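Local coordinates for protein-tyrosine-phosphatase (Shewanella sp., PDB 2Z72) that is a cold-active, zinc-containing phosphatase of the calcineurin-like phosphoesterase family that probably hydrolyses phosphotyrosine in proteins, at residues A[211-216]-A[245-250]; A[13-18]-A[187-192]; A[57-62]-A[131-136]. One frame throughout, in Å; residues are numbered along the deposited sequence. Where two conformers were deposited one is given.

Contact 1: A[211-216]-A[245-250]; sequences SSEWIS and LNFLFF
E213 lies over one face of the F247 ring, its extended chain running past the phenyl group in the opposite direction. CG sits above that face, 3.9 Å from the ring centroid and 28° off the normal, a CH-pi contact. Farther along, the carboxylate comes close too: E213 CD is 3.3 Å from F247 CD2, with the carboxylate plane tilted 30° from the ring. Both E213 oxygens have partners beyond the ring. OE2 forms a salt bridge with R217 and OE1 accepts from N252 ND2, whose residue also takes the hydroxyl of S211 on its backbone O, so the carboxylate is held on either oxygen while its flat side rests near the aromatic carbons.

F247 gets there with CG anti to its backbone N (chi1 171°), which sends the ring from helix 243-249 to the first turn of helix 212-216. At the ring edge, in its plane, S211 OG approaches to 3.6 Å from F247 CE2. The end of the ring meets backbone, F247 CZ lying 3.7 Å from W214 N, an amide already used in a bond to S211 O. W214 adds apolar packing through CB, 4.4 Å from F247 CZ, while its indole turns to H276, F277 and the helix 221-231.

One phenylalanine thus joins two short helices by packing alone. They belong to the helical region between the zinc ligands H207 and H286, within the calcineurin-like phosphoesterase fold.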
loop_
_atom_site.group_PDB
_atom_site.type_symbol
_atom_site.label_atom_id
_atom_site.label_comp_id
_atom_site.label_asym_id
_atom_site.label_seq_id
_atom_site.Cartn_x
_atom_site.Cartn_y
_atom_site.Cartn_z
ATOM N N SER A 211 17.958 6.506 -0.311
ATOM C CA SER A 211 19.382 6.517 -0.019
ATOM C C SER A 211 20.112 7.478 -0.958
ATOM O O SER A 211 19.581 7.905 -1.979
ATOM C CB SER A 211 19.982 5.142 -0.113
ATOM O OG SER A 211 19.904 4.708 -1.490
ATOM N N SER A 212 21.337 7.795 -0.623
ATOM C CA SER A 212 22.138 8.737 -1.422
ATOM C C SER A 212 22.422 8.180 -2.798
ATOM O O SER A 212 22.675 8.932 -3.763
ATOM C CB SER A 212 23.428 9.052 -0.662
ATOM O OG SER A 212 23.064 9.964 0.393
ATOM N N GLU A 213 22.346 6.865 -2.964
ATOM C CA GLU A 213 22.517 6.237 -4.324
ATOM C C GLU A 213 21.482 6.732 -5.303
ATOM O O GLU A 213 21.777 6.763 -6.508
ATOM C CB GLU A 213 22.528 4.705 -4.193
ATOM C CG GLU A 213 22.701 3.928 -5.477
ATOM C CD GLU A 213 23.002 2.463 -5.330
ATOM O OE1 GLU A 213 23.012 2.032 -4.168
ATOM O OE2 GLU A 213 23.104 1.791 -6.408
ATOM N N TRP A 214 20.273 7.094 -4.854
ATOM C CA TRP A 214 19.293 7.702 -5.743
ATOM C C TRP A 214 19.895 8.905 -6.500
ATOM O O TRP A 214 19.668 9.140 -7.664
ATOM C CB TRP A 214 18.061 8.134 -4.899
ATOM C CG TRP A 214 17.038 8.935 -5.686
ATOM C CD1 TRP A 214 17.020 10.279 -6.010
ATOM C CD2 TRP A 214 15.831 8.399 -6.249
ATOM N NE1 TRP A 214 15.935 10.627 -6.718
ATOM C CE2 TRP A 214 15.175 9.473 -6.886
ATOM C CE3 TRP A 214 15.244 7.115 -6.292
ATOM C CZ2 TRP A 214 13.992 9.302 -7.533
ATOM C CZ3 TRP A 214 14.053 6.988 -6.944
ATOM C CH2 TRP A 214 13.403 8.045 -7.565
ATOM N N ILE A 215 20.567 9.746 -5.712
ATOM C CA ILE A 215 21.146 11.009 -6.218
ATOM C C ILE A 215 22.261 10.769 -7.195
ATOM O O ILE A 215 22.349 11.349 -8.252
ATOM C CB ILE A 215 21.618 11.875 -5.015
ATOM C CG1 ILE A 215 20.479 12.210 -4.044
ATOM C CG2 ILE A 215 22.333 13.087 -5.546
ATOM C CD1 ILE A 215 20.828 13.015 -2.820
ATOM N N SER A 216 23.096 9.791 -6.827
ATOM C CA SER A 216 24.233 9.526 -7.728
ATOM C C SER A 216 23.771 8.907 -9.037
ATOM O O SER A 216 24.428 9.162 -10.073
ATOM C CB SER A 216 25.342 8.723 -7.090
ATOM O OG SER A 216 24.842 7.501 -6.638
ATOM N N LEU A 245 17.892 -1.509 -12.170
ATOM C CA LEU A 245 16.826 -2.297 -11.579
ATOM C C LEU A 245 17.279 -2.928 -10.269
ATOM O O LEU A 245 16.474 -3.047 -9.326
ATOM C CB LEU A 245 16.308 -3.359 -12.561
ATOM C CG LEU A 245 15.634 -2.830 -13.808
ATOM C CD1 LEU A 245 15.200 -3.980 -14.715
ATOM C CD2 LEU A 245 14.479 -1.882 -13.492
ATOM N N ASN A 246 18.524 -3.359 -10.209
ATOM C CA ASN A 246 19.050 -3.974 -8.995
ATOM C C ASN A 246 18.970 -3.008 -7.820
ATOM O O ASN A 246 18.503 -3.306 -6.735
ATOM C CB ASN A 246 20.464 -4.444 -9.301
ATOM C CG ASN A 246 21.075 -5.222 -8.155
ATOM O OD1 ASN A 246 20.932 -4.821 -6.989
ATOM N ND2 ASN A 246 21.751 -6.325 -8.437
ATOM N N PHE A 247 19.390 -1.771 -8.077
ATOM C CA PHE A 247 19.217 -0.693 -7.075
ATOM C C PHE A 247 17.776 -0.540 -6.655
ATOM O O PHE A 247 17.430 -0.541 -5.491
ATOM C CB PHE A 247 19.707 0.659 -7.618
ATOM C CG PHE A 247 19.338 1.780 -6.690
ATOM C CD1 PHE A 247 18.498 2.804 -7.110
ATOM C CD2 PHE A 247 19.777 1.806 -5.392
ATOM C CE1 PHE A 247 18.113 3.801 -6.261
ATOM C CE2 PHE A 247 19.434 2.813 -4.521
ATOM C CZ PHE A 247 18.584 3.799 -4.935
ATOM N N LEU A 248 16.874 -0.360 -7.623
ATOM C CA LEU A 248 15.491 -0.060 -7.343
ATOM C C LEU A 248 14.787 -1.156 -6.572
ATOM O O LEU A 248 13.919 -0.871 -5.737
ATOM C CB LEU A 248 14.732 0.284 -8.645
ATOM C CG LEU A 248 15.090 1.615 -9.300
ATOM C CD1 LEU A 248 14.398 1.712 -10.668
ATOM C CD2 LEU A 248 14.674 2.751 -8.377
ATOM N N PHE A 249 15.101 -2.415 -6.893
ATOM C CA PHE A 249 14.341 -3.513 -6.323
ATOM C C PHE A 249 14.935 -4.122 -5.086
ATOM O O PHE A 249 14.206 -4.873 -4.385
ATOM C CB PHE A 249 14.143 -4.629 -7.375
ATOM C CG PHE A 249 12.976 -4.331 -8.303
ATOM C CD1 PHE A 249 13.059 -3.491 -9.376
ATOM C CD2 PHE A 249 11.743 -4.896 -8.044
ATOM C CE1 PHE A 249 11.977 -3.212 -10.212
ATOM C CE2 PHE A 249 10.685 -4.647 -8.891
ATOM C CZ PHE A 249 10.785 -3.791 -9.942
ATOM N N PHE A 250 16.179 -3.856 -4.746
ATOM C CA PHE A 250 16.799 -4.570 -3.633
ATOM C C PHE A 250 17.248 -3.678 -2.517
ATOM O O PHE A 250 16.659 -2.628 -2.245
ATOM C CB PHE A 250 17.860 -5.528 -4.233
ATOM C CG PHE A 250 17.181 -6.506 -5.183
ATOM C CD1 PHE A 250 17.572 -6.482 -6.523
ATOM C CD2 PHE A 250 16.171 -7.353 -4.790
ATOM C CE1 PHE A 250 16.947 -7.327 -7.427
ATOM C CE2 PHE A 250 15.534 -8.228 -5.681
ATOM C CZ PHE A 250 15.941 -8.161 -7.018
#

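Contact 2: A[13-18]-A[187-192]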
loop_
_atom_site.group_PDB
_atom_site.type_symbol
_atom_site.label_atom_id
_atom_site.label_comp_id
_atom_site.label_asym_id
_atom_site.label_seq_id
_atom_site.Cartn_x
_atom_site.Cartn_y
_atom_site.Cartn_z
ATOM N N VAL A 13 -10.196 -12.590 -8.838
ATOM C CA VAL A 13 -10.926 -12.228 -10.029
ATOM C C VAL A 13 -9.998 -12.163 -11.227
ATOM O O VAL A 13 -8.952 -11.546 -11.186
ATOM C CB VAL A 13 -11.666 -10.872 -9.832
ATOM C CG1 VAL A 13 -12.297 -10.419 -11.128
ATOM C CG2 VAL A 13 -12.687 -10.943 -8.723
ATOM N N ILE A 14 -10.414 -12.872 -12.285
ATOM C CA ILE A 14 -9.719 -12.842 -13.588
ATOM C C ILE A 14 -10.441 -11.852 -14.455
ATOM O O ILE A 14 -11.670 -11.931 -14.571
ATOM C CB ILE A 14 -9.877 -14.263 -14.227
ATOM C CG1 ILE A 14 -9.331 -15.328 -13.297
ATOM C CG2 ILE A 14 -9.361 -14.254 -15.628
ATOM C CD1 ILE A 14 -7.954 -15.125 -12.797
ATOM N N THR A 15 -9.738 -10.922 -15.074
ATOM C CA THR A 15 -10.312 -9.913 -15.945
ATOM C C THR A 15 -9.635 -9.923 -17.294
ATOM O O THR A 15 -8.507 -9.484 -17.413
ATOM C CB THR A 15 -10.206 -8.512 -15.307
ATOM O OG1 THR A 15 -11.041 -8.528 -14.137
ATOM C CG2 THR A 15 -10.756 -7.461 -16.245
ATOM N N PRO A 16 -10.280 -10.512 -18.270
ATOM C CA PRO A 16 -9.638 -10.636 -19.607
ATOM C C PRO A 16 -9.692 -9.374 -20.365
ATOM O O PRO A 16 -10.356 -8.433 -19.936
ATOM C CB PRO A 16 -10.535 -11.719 -20.228
ATOM C CG PRO A 16 -11.875 -11.489 -19.681
ATOM C CD PRO A 16 -11.595 -11.127 -18.225
ATOM N N ILE A 17 -9.044 -9.245 -21.488
ATOM C CA ILE A 17 -9.053 -7.913 -22.108
ATOM C C ILE A 17 -10.401 -7.554 -22.670
ATOM O O ILE A 17 -10.718 -6.379 -22.853
ATOM C CB ILE A 17 -7.986 -7.794 -23.190
ATOM C CG1 ILE A 17 -7.830 -6.358 -23.698
ATOM C CG2 ILE A 17 -8.318 -8.735 -24.326
ATOM C CD1 ILE A 17 -7.676 -5.303 -22.605
ATOM N N SER A 18 -11.272 -8.473 -23.019
ATOM C CA SER A 18 -12.616 -8.156 -23.464
ATOM C C SER A 18 -13.543 -9.187 -22.872
ATOM O O SER A 18 -13.221 -10.354 -22.699
ATOM C CB SER A 18 -12.832 -8.176 -25.006
ATOM O OG SER A 18 -13.302 -9.494 -25.362
ATOM N N ILE A 187 -6.959 -7.647 -9.439
ATOM C CA ILE A 187 -6.071 -7.063 -8.417
ATOM C C ILE A 187 -4.679 -6.861 -8.999
ATOM O O ILE A 187 -4.061 -5.820 -8.732
ATOM C CB ILE A 187 -6.082 -7.890 -7.137
ATOM C CG1 ILE A 187 -7.437 -7.879 -6.438
ATOM C CG2 ILE A 187 -4.962 -7.428 -6.203
ATOM C CD1 ILE A 187 -7.916 -6.536 -5.952
ATOM N N GLY A 188 -4.178 -7.810 -9.754
ATOM C CA GLY A 188 -2.871 -7.665 -10.327
ATOM C C GLY A 188 -2.812 -6.514 -11.275
ATOM O O GLY A 188 -1.763 -5.820 -11.340
ATOM N N GLN A 189 -3.823 -6.269 -12.088
ATOM C CA GLN A 189 -3.870 -5.153 -13.019
ATOM C C GLN A 189 -3.900 -3.838 -12.241
ATOM O O GLN A 189 -3.171 -2.874 -12.584
ATOM C CB GLN A 189 -5.113 -5.283 -13.898
ATOM C CG GLN A 189 -5.015 -6.432 -14.872
ATOM C CD GLN A 189 -6.342 -6.884 -15.411
ATOM O OE1 GLN A 189 -7.362 -6.258 -15.283
ATOM N NE2 GLN A 189 -6.296 -8.060 -16.050
ATOM N N TRP A 190 -4.717 -3.774 -11.212
ATOM C CA TRP A 190 -4.800 -2.609 -10.345
ATOM C C TRP A 190 -3.461 -2.308 -9.721
ATOM O O TRP A 190 -2.949 -1.154 -9.778
ATOM C CB TRP A 190 -5.843 -2.864 -9.321
ATOM C CG TRP A 190 -6.097 -1.875 -8.244
ATOM C CD1 TRP A 190 -6.515 -0.586 -8.292
ATOM C CD2 TRP A 190 -6.005 -2.180 -6.836
ATOM N NE1 TRP A 190 -6.672 -0.045 -7.041
ATOM C CE2 TRP A 190 -6.362 -1.017 -6.143
ATOM C CE3 TRP A 190 -5.643 -3.305 -6.133
ATOM C CZ2 TRP A 190 -6.380 -0.950 -4.742
ATOM C CZ3 TRP A 190 -5.667 -3.252 -4.748
ATOM C CH2 TRP A 190 -6.029 -2.096 -4.072
ATOM N N LEU A 191 -2.785 -3.284 -9.124
ATOM C CA LEU A 191 -1.495 -3.064 -8.496
ATOM C C LEU A 191 -0.462 -2.608 -9.502
ATOM O O LEU A 191 0.373 -1.763 -9.183
ATOM C CB LEU A 191 -1.017 -4.328 -7.796
ATOM C CG LEU A 191 -1.831 -4.748 -6.566
ATOM C CD1 LEU A 191 -1.411 -6.138 -6.132
ATOM C CD2 LEU A 191 -1.672 -3.743 -5.414
ATOM N N ARG A 192 -0.461 -3.153 -10.721
ATOM C CA ARG A 192 0.512 -2.803 -11.744
ATOM C C ARG A 192 0.342 -1.381 -12.286
ATOM O O ARG A 192 1.190 -0.919 -13.016
ATOM C CB ARG A 192 0.503 -3.846 -12.849
ATOM C CG ARG A 192 1.251 -5.124 -12.428
ATOM C CD ARG A 192 0.981 -6.251 -13.406
ATOM N NE ARG A 192 1.684 -7.463 -13.058
ATOM C CZ ARG A 192 1.286 -8.339 -12.143
ATOM N NH1 ARG A 192 2.026 -9.422 -11.929
ATOM N NH2 ARG A 192 0.191 -8.142 -11.470
HETATM O O HOH W 1 -8.249 -10.229 -8.817
#
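With CG placed beside the backbone N (chi1 -70°) and the chain extended beyond CG, Q189 sends its amide from helix 186-192 across to T15, which has OG1 beside its own backbone N (chi1 -66°), an arrangement that leaves CG2 anti to that N and near Q189 OE1. Q189 NE2 donates to T15 O at 3.0 Å. The bond is nearly straight, 168° at the hydrogen, and lies in both the carbonyl plane and the amide plane. The other amide atom, Q189 OE1, sits against the threonine carbons, 3.6 Å from T15 CB, and takes its hydrogen bond from K60 NZ. A second acceptor for NE2 is A183 O, so partners on both ends fix which way the amide is flipped. T15 OG1 bonds to S21 and E186 instead.

Two residues earlier on each side, a water joins the backbones, accepting from V13 N at 3.1 Å and from I187 N, in the first turn of the helix, at 3.0 Å.

Backbone hydrogen bonds between V13 and E186 and between T15 and D184 continue this seam. It docks the outer strand 8-14 of the N-terminal three-stranded antiparallel sheet onto the start of helix 186-192, which lies in the calcineurin-like phosphoesterase sequence region.

Contact 3: A[57-62]-A[131-136]; sequences SEIKQI and QLDQQA
I59, in the type I beta turn from E58 to Q61, packs onto helix 122-138, the helix of a beta-alpha-beta crossover between the neighbouring parallel strands 108-111 and 142-145. Its CG2 presses on backbone, 3.6 Å from Q134 CA, and also nears D133 OD1; CB and the CD1 end lie along the carboxylate of D133, with I59 CB 3.6 Å from D133 OD2. The isoleucine has CG1 between its backbone N and carbonyl carbon (chi1 64°), which spreads the branches over both helix residues.

I59 covers one side of the D133 carboxylate, whose oxygens find polar partners: OD2 takes the indole N-H of W190 and a salt bridge from K194. A water 2.9 Å from I59 O also lies 2.8 Å from D133 OD1, bridging turn and helix, although it has several acceptors to serve.

Q134 starts anti to its backbone N and then bends at chi2 (66°), which folds its amide back over I59 CG2 toward the turn. OE1 accepts from a water that in turn takes the N-H of S57. The glutamate E58 crosses the amide at about a right angle, and its OE2 also forms a salt bridge with R137 NE. In the E58 conformer described here, one of two deposited, Q134 NE2 donates to E58 OE2 at 2.9 Å, straight to 169°, arriving well above the carboxylate plane.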
loop_
_atom_site.group_PDB
_atom_site.type_symbol
_atom_site.label_atom_id
_atom_site.label_comp_id
_atom_site.label_asym_id
_atom_site.label_seq_id
_atom_site.Cartn_x
_atom_site.Cartn_y
_atom_site.Cartn_z
ATOM N N SER A 57 -14.188 0.999 -13.654
ATOM C CA SER A 57 -13.734 1.373 -14.974
ATOM C C SER A 57 -12.697 2.485 -14.932
ATOM O O SER A 57 -12.291 2.952 -15.992
ATOM C CB SER A 57 -14.968 1.777 -15.823
ATOM O OG SER A 57 -15.572 2.960 -15.297
ATOM N N GLU A 58 -12.210 3.069 -13.853
ATOM C CA GLU A 58 -11.342 4.194 -13.656
ATOM C C GLU A 58 -10.096 3.919 -12.785
ATOM O O GLU A 58 -9.076 4.504 -13.159
ATOM C CB GLU A 58 -12.044 5.392 -12.968
ATOM C CG GLU A 58 -13.478 5.681 -13.278
ATOM C CD GLU A 58 -14.258 6.671 -12.486
ATOM O OE1 GLU A 58 -15.383 7.125 -12.831
ATOM O OE2 GLU A 58 -13.857 7.110 -11.396
ATOM N N ILE A 59 -10.057 3.158 -11.677
ATOM C CA ILE A 59 -8.984 3.211 -10.703
ATOM C C ILE A 59 -7.751 2.426 -11.115
ATOM O O ILE A 59 -6.754 2.488 -10.420
ATOM C CB ILE A 59 -9.441 2.763 -9.296
ATOM C CG1 ILE A 59 -9.869 1.298 -9.314
ATOM C CG2 ILE A 59 -10.531 3.648 -8.804
ATOM C CD1 ILE A 59 -10.210 0.738 -7.945
ATOM N N LYS A 60 -7.820 1.717 -12.255
ATOM C CA LYS A 60 -6.628 1.105 -12.809
ATOM C C LYS A 60 -5.873 2.063 -13.744
ATOM O O LYS A 60 -4.820 1.676 -14.280
ATOM C CB LYS A 60 -6.905 -0.223 -13.499
ATOM C CG LYS A 60 -7.644 -1.209 -12.589
ATOM C CD LYS A 60 -7.800 -2.639 -13.079
ATOM C CE LYS A 60 -8.760 -2.690 -14.203
ATOM N NZ LYS A 60 -9.072 -4.102 -14.679
ATOM N N GLN A 61 -6.322 3.296 -13.901
ATOM C CA GLN A 61 -5.558 4.313 -14.631
ATOM C C GLN A 61 -4.324 4.692 -13.821
ATOM O O GLN A 61 -4.398 4.905 -12.621
ATOM C CB GLN A 61 -6.457 5.504 -14.857
ATOM C CG GLN A 61 -7.629 5.289 -15.761
ATOM C CD GLN A 61 -8.662 6.413 -15.777
ATOM O OE1 GLN A 61 -8.555 7.371 -14.987
ATOM N NE2 GLN A 61 -9.672 6.218 -16.582
ATOM N N ILE A 62 -3.217 4.863 -14.527
ATOM C CA ILE A 62 -1.972 5.305 -13.877
ATOM C C ILE A 62 -2.093 6.781 -13.582
ATOM O O ILE A 62 -2.389 7.580 -14.475
ATOM C CB ILE A 62 -0.752 5.022 -14.755
ATOM C CG1 ILE A 62 -0.578 3.525 -15.058
ATOM C CG2 ILE A 62 0.531 5.586 -14.153
ATOM C CD1 ILE A 62 0.355 3.196 -16.194
ATOM N N GLN A 131 -12.072 -0.679 -3.264
ATOM C CA GLN A 131 -13.304 0.086 -3.118
ATOM C C GLN A 131 -12.991 1.501 -2.624
ATOM O O GLN A 131 -13.568 2.478 -3.132
ATOM C CB GLN A 131 -14.256 -0.646 -2.161
ATOM C CG GLN A 131 -15.515 0.100 -1.872
ATOM C CD GLN A 131 -16.452 -0.831 -1.130
ATOM O OE1 GLN A 131 -16.508 -0.760 0.110
ATOM N NE2 GLN A 131 -17.168 -1.689 -1.823
ATOM N N LEU A 132 -12.093 1.644 -1.655
ATOM C CA LEU A 132 -11.797 2.980 -1.111
ATOM C C LEU A 132 -11.203 3.847 -2.191
ATOM O O LEU A 132 -11.473 5.075 -2.240
ATOM C CB LEU A 132 -10.858 2.763 0.077
ATOM C CG LEU A 132 -10.888 3.942 1.021
ATOM C CD1 LEU A 132 -12.176 3.909 1.874
ATOM C CD2 LEU A 132 -9.683 3.932 1.929
ATOM N N ASP A 133 -10.353 3.288 -3.049
ATOM C CA ASP A 133 -9.753 4.021 -4.176
ATOM C C ASP A 133 -10.851 4.636 -5.011
ATOM O O ASP A 133 -10.853 5.845 -5.325
ATOM C CB ASP A 133 -8.857 3.013 -4.898
ATOM C CG ASP A 133 -7.902 3.485 -5.982
ATOM O OD1 ASP A 133 -7.917 4.698 -6.337
ATOM O OD2 ASP A 133 -7.162 2.616 -6.487
ATOM N N GLN A 134 -11.853 3.848 -5.423
ATOM C CA GLN A 134 -12.951 4.340 -6.210
ATOM C C GLN A 134 -13.773 5.370 -5.444
ATOM O O GLN A 134 -14.125 6.421 -6.007
ATOM C CB GLN A 134 -13.830 3.189 -6.707
ATOM C CG GLN A 134 -14.974 3.708 -7.571
ATOM C CD GLN A 134 -14.515 4.342 -8.894
ATOM O OE1 GLN A 134 -14.100 3.666 -9.802
ATOM N NE2 GLN A 134 -14.562 5.638 -9.056
ATOM N N GLN A 135 -14.096 5.095 -4.182
ATOM C CA GLN A 135 -14.897 6.021 -3.425
ATOM C C GLN A 135 -14.203 7.385 -3.222
ATOM O O GLN A 135 -14.870 8.417 -3.277
ATOM C CB GLN A 135 -15.247 5.421 -2.055
ATOM C CG GLN A 135 -16.191 4.218 -2.161
ATOM C CD GLN A 135 -16.433 3.583 -0.812
ATOM O OE1 GLN A 135 -15.657 3.783 0.127
ATOM N NE2 GLN A 135 -17.524 2.825 -0.697
ATOM N N ALA A 136 -12.893 7.338 -2.978
ATOM C CA ALA A 136 -12.140 8.575 -2.789
ATOM C C ALA A 136 -12.215 9.400 -4.091
ATOM O O ALA A 136 -12.498 10.587 -4.048
ATOM C CB ALA A 136 -10.731 8.295 -2.384
HETATM O O HOH W 2 -15.944 2.954 -12.073
HETATM O O HOH W 3 -6.563 4.869 -8.753
#

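How the contacts relate
Contacts 2 and 3 form one continuous patch, their centres 13 Å apart, and contact 3 is nested in the chain loop that contact 2 closes. Helix 186-192 joins them: the polar ends of Q189 and W190 both reach residues of contact 3, and packing fills in between, with W190 NE1 3.7 Å from I59 CD1 and W190 N 3.8 Å from K60 CD. Contact 1 follows later in the chain and stands apart, its centre about 29 Å from that of contact 2 and 30 Å from that of contact 3. None of the three supplies a zinc ligand; contact 1 begins four residues after H207, which binds one zinc alongside D114, N149 and H286.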